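Local coordinates for protein putative arylalkylamine N-Acetyltransferase 7 (Aedes aegypti, PDB 4FD7) that probably transfers an acetyl group from acetyl-CoA to the amine of an acceptor, as a GNAT-fold member of the insect arylalkylamine N-acetyltransferases, at residues E97-R109 / D145-Y159. Residues are numbered along the deposited sequence; the frame is centred on the assembly and turned at random.
Sequences EIVGVNILDVASR and DHYLNAMGLSVDPKY
Asn102 meets Leu153 and Gly152 where the antiparallel ladder between strands 98-108 and 146-155 changes register. Asn102 pairs with Leu153 but Leu104 with Ala150, a shift of one residue that defines a beta bulge, with the second strand turning a corner at Met151. Followed outward, Asn102 first sets CB 4.2 Å from Leu153 CG. With chi1 at -152°, CG swings away from the backbone N and lies against Leu153 CB and CG. The amide then splits its roles: OD1 passes 3.5 Å from Leu153 CD1 and is hydrogen-bonded by Arg172, while ND2 donates to Gly152 O at 2.8 Å. That donor stands well above the carbonyl plane, 58° out of it, whereas Ile103 N reaches the same Gly152 O almost head-on at 3.2 Å. Two donors thus grip one oxygen at the irregularity, and bonds at both ends of the amide should limit its rotation.

Beyond the bulge, Leu104 CD2 presses tightly on Ala150 CB at 3.5 Å, and Ala107 CB sits over one face of the Tyr147 ring, 16° off the normal. Near one end, Ser108 OG and His146 ND1 share a hydrogen bond (2.9 Å); at the other, Lys158 NZ bridges Glu97 OE2 and Asp156 OD2.

Strand 88-92 flanks strand 98-108 on its other edge. Before the corner, Leu148 pairs with strand 183-188, consistent with the bulged GNAT strand, beside which relatives hold acetyl-CoA in the gap between these two strands; Arg172, starting helix 172-179, touches Leu104, Leu148 and Ala150, and helix 68-81 packs on Ile103 and Met151.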
loop_
_atom_site.group_PDB
_atom_site.type_symbol
_atom_site.label_atom_id
_atom_site.label_comp_id
_atom_site.label_asym_id
_atom_site.label_seq_id
_atom_site.Cartn_x
_atom_site.Cartn_y
_atom_site.Cartn_z
ATOM N N GLU A 97 16.558 8.883 7.286
ATOM C CA GLU A 97 15.888 7.703 7.810
ATOM C C GLU A 97 14.475 7.568 7.250
ATOM O O GLU A 97 13.729 8.550 7.184
ATOM C CB GLU A 97 15.842 7.788 9.332
ATOM C CG GLU A 97 15.616 6.478 10.028
ATOM C CD GLU A 97 15.753 6.628 11.523
ATOM O OE1 GLU A 97 16.897 6.765 12.001
ATOM O OE2 GLU A 97 14.711 6.636 12.213
ATOM N N ILE A 98 14.105 6.355 6.854
ATOM C CA ILE A 98 12.767 6.133 6.299
ATOM C C ILE A 98 11.677 6.314 7.357
ATOM O O ILE A 98 11.681 5.641 8.393
ATOM C CB ILE A 98 12.629 4.742 5.650
ATOM C CG1 ILE A 98 13.506 4.657 4.402
ATOM C CG2 ILE A 98 11.153 4.451 5.314
ATOM C CD1 ILE A 98 13.575 3.273 3.797
ATOM N N VAL A 99 10.738 7.223 7.099
ATOM C CA VAL A 99 9.621 7.420 8.022
ATOM C C VAL A 99 8.489 6.455 7.684
ATOM O O VAL A 99 7.966 5.757 8.556
ATOM C CB VAL A 99 9.090 8.863 8.006
ATOM C CG1 VAL A 99 7.878 8.989 8.904
ATOM C CG2 VAL A 99 10.180 9.845 8.457
ATOM N N GLY A 100 8.117 6.431 6.411
ATOM C CA GLY A 100 7.130 5.494 5.920
ATOM C C GLY A 100 7.422 5.113 4.483
ATOM O O GLY A 100 8.199 5.776 3.803
ATOM N N VAL A 101 6.812 4.028 4.019
ATOM C CA VAL A 101 6.972 3.607 2.634
ATOM C C VAL A 101 5.677 2.955 2.138
ATOM O O VAL A 101 4.911 2.410 2.922
ATOM C CB VAL A 101 8.262 2.731 2.424
ATOM C CG1 VAL A 101 8.385 1.663 3.469
ATOM C CG2 VAL A 101 8.328 2.118 1.034
ATOM N N ASN A 102 5.399 3.090 0.841
ATOM C CA ASN A 102 4.206 2.511 0.227
ATOM C C ASN A 102 4.724 1.863 -1.041
ATOM O O ASN A 102 5.202 2.554 -1.941
ATOM C CB ASN A 102 3.205 3.617 -0.134
ATOM C CG ASN A 102 1.739 3.146 -0.144
ATOM O OD1 ASN A 102 0.830 3.967 -0.270
ATOM N ND2 ASN A 102 1.509 1.843 -0.032
ATOM N N ILE A 103 4.680 0.534 -1.093
ATOM C CA ILE A 103 5.120 -0.179 -2.288
ATOM C C ILE A 103 3.970 -0.219 -3.286
ATOM O O ILE A 103 2.905 -0.758 -2.993
ATOM C CB ILE A 103 5.612 -1.607 -1.960
ATOM C CG1 ILE A 103 6.705 -1.559 -0.887
ATOM C CG2 ILE A 103 6.131 -2.301 -3.210
ATOM C CD1 ILE A 103 8.000 -0.897 -1.358
ATOM N N LEU A 104 4.185 0.370 -4.462
ATOM C CA LEU A 104 3.109 0.563 -5.414
ATOM C C LEU A 104 3.457 -0.059 -6.766
ATOM O O LEU A 104 4.640 -0.166 -7.135
ATOM C CB LEU A 104 2.840 2.067 -5.633
ATOM C CG LEU A 104 2.609 3.052 -4.478
ATOM C CD1 LEU A 104 2.326 4.434 -5.041
ATOM C CD2 LEU A 104 1.478 2.636 -3.589
ATOM N N ASP A 105 2.432 -0.451 -7.511
ATOM C CA ASP A 105 2.638 -0.734 -8.934
ATOM C C ASP A 105 1.374 -0.419 -9.717
ATOM O O ASP A 105 0.412 0.079 -9.150
ATOM C CB ASP A 105 3.137 -2.165 -9.175
ATOM C CG ASP A 105 2.097 -3.223 -8.868
ATOM O OD1 ASP A 105 0.975 -2.896 -8.424
ATOM O OD2 ASP A 105 2.427 -4.412 -9.063
ATOM N N VAL A 106 1.362 -0.705 -11.014
ATOM C CA VAL A 106 0.170 -0.412 -11.801
ATOM C C VAL A 106 -0.592 -1.690 -12.144
ATOM O O VAL A 106 -0.011 -2.647 -12.657
ATOM C CB VAL A 106 0.519 0.413 -13.052
ATOM C CG1 VAL A 106 -0.715 0.642 -13.947
ATOM C CG2 VAL A 106 1.129 1.751 -12.625
ATOM N N ALA A 107 -1.877 -1.718 -11.793
ATOM C CA ALA A 107 -2.755 -2.824 -12.149
ATOM C C ALA A 107 -3.311 -2.529 -13.539
ATOM O O ALA A 107 -3.646 -1.386 -13.852
ATOM C CB ALA A 107 -3.873 -2.962 -11.145
ATOM N N SER A 108 -3.369 -3.558 -14.378
ATOM C CA SER A 108 -3.845 -3.402 -15.745
ATOM C C SER A 108 -4.893 -4.454 -16.034
ATOM O O SER A 108 -4.872 -5.529 -15.446
ATOM C CB SER A 108 -2.689 -3.535 -16.736
ATOM O OG SER A 108 -1.694 -2.548 -16.497
ATOM N N ARG A 109 -5.804 -4.116 -16.942
ATOM C CA ARG A 109 -6.968 -4.921 -17.243
ATOM C C ARG A 109 -6.572 -6.330 -17.661
ATOM O O ARG A 109 -7.254 -7.305 -17.332
ATOM C CB ARG A 109 -7.771 -4.228 -18.345
ATOM C CG ARG A 109 -9.104 -4.873 -18.687
ATOM C CD ARG A 109 -9.711 -4.202 -19.907
ATOM N NE ARG A 109 -10.357 -2.933 -19.571
ATOM C CZ ARG A 109 -11.606 -2.831 -19.123
ATOM N NH1 ARG A 109 -12.353 -3.916 -18.960
ATOM N NH2 ARG A 109 -12.119 -1.640 -18.832
ATOM N N ASP A 145 -8.196 1.123 -18.266
ATOM C CA ASP A 145 -7.372 -0.057 -18.451
ATOM C C ASP A 145 -6.278 -0.170 -17.392
ATOM O O ASP A 145 -5.671 -1.226 -17.240
ATOM C CB ASP A 145 -6.750 -0.044 -19.850
ATOM C CG ASP A 145 -7.778 -0.246 -20.942
ATOM O OD1 ASP A 145 -8.807 -0.917 -20.683
ATOM O OD2 ASP A 145 -7.559 0.266 -22.067
ATOM N N HIS A 146 -6.028 0.912 -16.661
ATOM C CA HIS A 146 -4.972 0.898 -15.654
ATOM C C HIS A 146 -5.371 1.649 -14.392
ATOM O O HIS A 146 -6.179 2.579 -14.445
ATOM C CB HIS A 146 -3.687 1.520 -16.202
ATOM C CG HIS A 146 -3.308 1.038 -17.566
ATOM N ND1 HIS A 146 -2.757 -0.204 -17.786
ATOM C CD2 HIS A 146 -3.390 1.639 -18.778
ATOM C CE1 HIS A 146 -2.522 -0.355 -19.080
ATOM N NE2 HIS A 146 -2.894 0.747 -19.702
ATOM N N TYR A 147 -4.787 1.250 -13.261
ATOM C CA TYR A 147 -4.857 2.062 -12.039
ATOM C C TYR A 147 -3.683 1.825 -11.091
ATOM O O TYR A 147 -3.109 0.754 -11.054
ATOM C CB TYR A 147 -6.180 1.878 -11.296
ATOM C CG TYR A 147 -6.431 0.512 -10.676
ATOM C CD1 TYR A 147 -5.925 0.179 -9.417
ATOM C CD2 TYR A 147 -7.215 -0.425 -11.327
ATOM C CE1 TYR A 147 -6.190 -1.063 -8.842
ATOM C CE2 TYR A 147 -7.486 -1.651 -10.765
ATOM C CZ TYR A 147 -6.977 -1.968 -9.526
ATOM O OH TYR A 147 -7.250 -3.202 -8.975
ATOM N N LEU A 148 -3.342 2.838 -10.307
ATOM C CA LEU A 148 -2.247 2.730 -9.353
ATOM C C LEU A 148 -2.694 1.917 -8.139
ATOM O O LEU A 148 -3.609 2.312 -7.435
ATOM C CB LEU A 148 -1.806 4.118 -8.885
ATOM C CG LEU A 148 -0.589 4.118 -7.961
ATOM C CD1 LEU A 148 0.619 3.520 -8.664
ATOM C CD2 LEU A 148 -0.295 5.540 -7.484
ATOM N N ASN A 149 -2.035 0.785 -7.916
ATOM C CA ASN A 149 -2.349 -0.129 -6.827
ATOM C C ASN A 149 -1.177 -0.185 -5.864
ATOM O O ASN A 149 -0.103 0.388 -6.128
ATOM C CB ASN A 149 -2.613 -1.516 -7.400
ATOM C CG ASN A 149 -3.333 -2.446 -6.426
ATOM O OD1 ASN A 149 -3.711 -2.068 -5.314
ATOM N ND2 ASN A 149 -3.528 -3.679 -6.858
ATOM N N ALA A 150 -1.365 -0.913 -4.767
ATOM C CA ALA A 150 -0.371 -0.969 -3.703
ATOM C C ALA A 150 -0.327 -2.338 -3.048
ATOM O O ALA A 150 -1.317 -3.069 -3.044
ATOM C CB ALA A 150 -0.680 0.065 -2.661
ATOM N N MET A 151 0.817 -2.658 -2.453
ATOM C CA MET A 151 0.958 -3.863 -1.643
ATOM C C MET A 151 1.618 -3.485 -0.326
ATOM O O MET A 151 2.719 -3.941 -0.027
ATOM C CB MET A 151 1.806 -4.915 -2.367
ATOM C CG MET A 151 1.914 -6.263 -1.656
ATOM S SD MET A 151 0.330 -7.033 -1.329
ATOM C CE MET A 151 0.327 -7.129 0.465
ATOM N N GLY A 152 0.968 -2.611 0.437
ATOM C CA GLY A 152 1.413 -2.309 1.788
ATOM C C GLY A 152 1.923 -0.897 2.005
ATOM O O GLY A 152 2.747 -0.389 1.227
ATOM N N LEU A 153 1.426 -0.266 3.067
ATOM C CA LEU A 153 1.942 1.016 3.539
ATOM C C LEU A 153 2.439 0.815 4.967
ATOM O O LEU A 153 1.669 0.421 5.850
ATOM C CB LEU A 153 0.860 2.107 3.498
ATOM C CG LEU A 153 1.324 3.577 3.594
ATOM C CD1 LEU A 153 0.220 4.535 3.167
ATOM C CD2 LEU A 153 1.810 3.974 4.985
ATOM N N SER A 154 3.729 1.083 5.171
ATOM C CA SER A 154 4.386 0.922 6.463
ATOM C C SER A 154 4.760 2.290 7.022
ATOM O O SER A 154 5.275 3.139 6.306
ATOM C CB SER A 154 5.643 0.085 6.277
ATOM O OG SER A 154 6.256 -0.253 7.509
ATOM N N VAL A 155 4.487 2.514 8.303
ATOM C CA VAL A 155 4.947 3.732 8.971
ATOM C C VAL A 155 5.671 3.340 10.248
ATOM O O VAL A 155 5.175 2.498 10.997
ATOM C CB VAL A 155 3.784 4.675 9.320
ATOM C CG1 VAL A 155 4.193 5.694 10.410
ATOM C CG2 VAL A 155 3.261 5.390 8.063
ATOM N N ASP A 156 6.840 3.935 10.486
ATOM C CA ASP A 156 7.592 3.641 11.701
ATOM C C ASP A 156 6.759 4.096 12.886
ATOM O O ASP A 156 6.345 5.253 12.950
ATOM C CB ASP A 156 8.933 4.369 11.678
ATOM C CG ASP A 156 9.828 4.007 12.854
ATOM O OD1 ASP A 156 9.318 3.632 13.933
ATOM O OD2 ASP A 156 11.057 4.110 12.690
ATOM N N PRO A 157 6.498 3.174 13.828
ATOM C CA PRO A 157 5.727 3.423 15.042
ATOM C C PRO A 157 6.125 4.695 15.788
ATOM O O PRO A 157 5.247 5.335 16.361
ATOM C CB PRO A 157 6.042 2.191 15.889
ATOM C CG PRO A 157 6.197 1.121 14.893
ATOM C CD PRO A 157 6.914 1.763 13.737
ATOM N N LYS A 158 7.397 5.085 15.767
ATOM C CA LYS A 158 7.772 6.283 16.514
ATOM C C LYS A 158 7.372 7.571 15.796
ATOM O O LYS A 158 7.632 8.675 16.291
ATOM C CB LYS A 158 9.251 6.279 16.906
ATOM C CG LYS A 158 10.216 6.598 15.787
ATOM C CD LYS A 158 11.602 6.019 16.102
ATOM C CE LYS A 158 12.650 6.623 15.188
ATOM N NZ LYS A 158 12.049 6.926 13.866
ATOM N N TYR A 159 6.724 7.421 14.639
ATOM C CA TYR A 159 6.158 8.545 13.908
ATOM C C TYR A 159 4.650 8.450 13.744
ATOM O O TYR A 159 4.054 9.258 13.019
ATOM C CB TYR A 159 6.779 8.648 12.513
ATOM C CG TYR A 159 8.134 9.281 12.501
ATOM C CD1 TYR A 159 9.272 8.510 12.339
ATOM C CD2 TYR A 159 8.284 10.653 12.659
ATOM C CE1 TYR A 159 10.522 9.084 12.319
ATOM C CE2 TYR A 159 9.538 11.237 12.655
ATOM C CZ TYR A 159 10.653 10.444 12.482
ATOM O OH TYR A 159 11.905 11.021 12.477
HETATM O O HOH W 1 12.453 3.977 10.254
HETATM O O HOH W 2 -1.313 -4.500 -9.193
#